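Local atomic coordinates of GDSL-like protein (Roseburia intestinalis L1-82, PDB entry 6HFZ), a protein that removes acetyl groups from complex beta-mannans as a two-domain esterase of the SGNH (GDSL-like) hydrolase family. Residues I239-S244 against L282-C287. Sequence-based numbering, arbitrary orientation.
Sequences IRHQNS and LDVEGC
His241 reaches from strand 237-241 to strand 279-286 and carries nearly all of the contact. At its root, His241 CB rests against the CD2 methyl of Leu282, 4.1 Å away. With CG anti to the carbonyl carbon (chi1 -63°), the imidazole is laid over Val284. The CG2 methyl of Val284 sits over one ring face, 4.2 Å from the His241 ring centroid and 13° off the normal, a CH-pi contact. The other methyl, Val284 CG1, lies 3.7 Å from His241 CD2 and as close to NE2. His241 CE1 passes 3.5 Å from Asp283 O, which approaches the ring obliquely. ND1 is hydrogen-bonded to Asp245, and His241 NE2 meets a water 2.7 Å away in the ring plane. The same water donates to Glu285 O and so bridges the strands. Together these partners fix the imidazole's rotation, and the Asp245 carboxylate would probably favour a proton on ND1. Segments 239-241 and 282-286 run antiparallel (173°), their axes 8.7 Å apart at closest approach, and belong to different antiparallel sheets, packed as in a beta sandwich. Strand 237-241 pairs with strand 361-370, strand 279-286 lies between strands 249-251 and 342-352, and Arg240, pointing away, touches helix 84-96.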
loop_
_atom_site.group_PDB
_atom_site.type_symbol
_atom_site.label_atom_id
_atom_site.label_comp_id
_atom_site.label_asym_id
_atom_site.label_seq_id
_atom_site.Cartn_x
_atom_site.Cartn_y
_atom_site.Cartn_z
ATOM N N ILE A 239 12.090 7.820 2.024
ATOM C CA ILE A 239 12.709 7.517 3.301
ATOM C C ILE A 239 11.825 8.025 4.435
ATOM O O ILE A 239 11.567 9.186 4.513
ATOM C CB ILE A 239 14.121 8.127 3.330
ATOM C CG1 ILE A 239 15.047 7.425 2.336
ATOM C CG2 ILE A 239 14.688 8.117 4.750
ATOM C CD1 ILE A 239 15.256 5.968 2.609
ATOM N N ARG A 240 11.327 7.148 5.304
ATOM C CA ARG A 240 10.585 7.642 6.456
ATOM C C ARG A 240 11.558 8.154 7.529
ATOM O O ARG A 240 12.565 7.497 7.827
ATOM C CB ARG A 240 9.778 6.549 7.143
ATOM C CG ARG A 240 8.471 6.197 6.480
ATOM C CD ARG A 240 7.819 5.014 7.182
ATOM N NE ARG A 240 8.585 3.766 7.100
ATOM C CZ ARG A 240 8.143 2.610 7.586
ATOM N NH1 ARG A 240 6.951 2.556 8.153
ATOM N NH2 ARG A 240 8.881 1.518 7.480
ATOM N N HIS A 241 11.223 9.286 8.112
ATOM C CA HIS A 241 11.910 9.882 9.283
ATOM C C HIS A 241 10.993 9.634 10.479
ATOM O O HIS A 241 9.872 10.182 10.547
ATOM C CB HIS A 241 12.225 11.364 9.046
ATOM C CG HIS A 241 13.157 11.587 7.916
ATOM N ND1 HIS A 241 14.523 11.831 8.110
ATOM C CD2 HIS A 241 12.966 11.546 6.578
ATOM C CE1 HIS A 241 15.104 11.964 6.947
ATOM N NE2 HIS A 241 14.190 11.786 5.996
ATOM N N GLN A 242 11.448 8.778 11.384
ATOM C CA GLN A 242 10.691 8.401 12.570
ATOM C C GLN A 242 11.579 8.635 13.803
ATOM O O GLN A 242 12.596 9.314 13.698
ATOM C CB GLN A 242 10.183 6.977 12.422
ATOM C CG GLN A 242 9.156 6.857 11.293
ATOM C CD GLN A 242 8.433 5.543 11.211
ATOM O OE1 GLN A 242 8.990 4.531 10.777
ATOM N NE2 GLN A 242 7.164 5.550 11.604
ATOM N N ASN A 243 11.151 8.143 14.967
ATOM C CA ASN A 243 11.720 8.631 16.227
ATOM C C ASN A 243 13.147 8.077 16.412
ATOM O O ASN A 243 13.797 8.529 17.317
ATOM C CB ASN A 243 10.768 8.445 17.416
ATOM C CG ASN A 243 10.575 7.019 17.910
ATOM O OD1 ASN A 243 11.516 6.230 17.955
ATOM N ND2 ASN A 243 9.390 6.723 18.398
ATOM N N SER A 244 13.621 7.170 15.533
ATOM C CA SER A 244 15.012 6.683 15.540
ATOM C C SER A 244 15.959 7.681 14.841
ATOM O O SER A 244 17.184 7.537 14.901
ATOM C CB SER A 244 15.109 5.330 14.884
ATOM O OG SER A 244 14.497 5.344 13.586
ATOM N N LEU A 282 12.580 18.490 12.094
ATOM C CA LEU A 282 13.239 17.429 11.389
ATOM C C LEU A 282 13.965 18.021 10.191
ATOM O O LEU A 282 13.420 18.895 9.537
ATOM C CB LEU A 282 12.211 16.433 10.833
ATOM C CG LEU A 282 11.215 15.832 11.810
ATOM C CD1 LEU A 282 9.923 16.605 11.883
ATOM C CD2 LEU A 282 10.945 14.370 11.450
ATOM N N ASP A 283 15.122 17.437 9.872
ATOM C CA ASP A 283 15.817 17.595 8.617
ATOM C C ASP A 283 15.397 16.458 7.677
ATOM O O ASP A 283 15.550 15.294 8.017
ATOM C CB ASP A 283 17.336 17.496 8.809
ATOM C CG ASP A 283 17.958 18.633 9.612
ATOM O OD1 ASP A 283 17.317 19.694 9.722
ATOM O OD2 ASP A 283 19.089 18.441 10.118
ATOM N N VAL A 284 14.859 16.817 6.504
ATOM C CA VAL A 284 14.323 15.829 5.567
ATOM C C VAL A 284 14.818 16.151 4.156
ATOM O O VAL A 284 14.386 17.142 3.570
ATOM C CB VAL A 284 12.788 15.766 5.613
ATOM C CG1 VAL A 284 12.288 14.662 4.678
ATOM C CG2 VAL A 284 12.253 15.587 7.050
ATOM N N GLU A 285 15.665 15.264 3.627
ATOM C CA GLU A 285 16.221 15.365 2.282
ATOM C C GLU A 285 15.235 14.798 1.238
ATOM O O GLU A 285 14.635 13.720 1.425
ATOM C CB GLU A 285 17.553 14.621 2.187
ATOM C CG GLU A 285 18.358 14.997 0.953
ATOM C CD GLU A 285 19.828 14.569 0.934
ATOM O OE1 GLU A 285 20.516 14.901 -0.044
ATOM O OE2 GLU A 285 20.288 13.919 1.893
ATOM N N GLY A 286 15.105 15.521 0.129
ATOM C CA GLY A 286 14.376 15.069 -1.055
ATOM C C GLY A 286 13.788 16.239 -1.825
ATOM O O GLY A 286 13.896 17.373 -1.401
ATOM N N CYS A 287 13.119 15.940 -2.946
ATOM C CA CYS A 287 12.325 16.925 -3.665
ATOM C C CYS A 287 10.851 16.850 -3.280
ATOM O O CYS A 287 10.097 17.791 -3.605
ATOM C CB CYS A 287 12.471 16.801 -5.177
ATOM S SG CYS A 287 11.925 15.219 -5.863
HETATM O O HOH W 1 14.719 11.850 3.341
#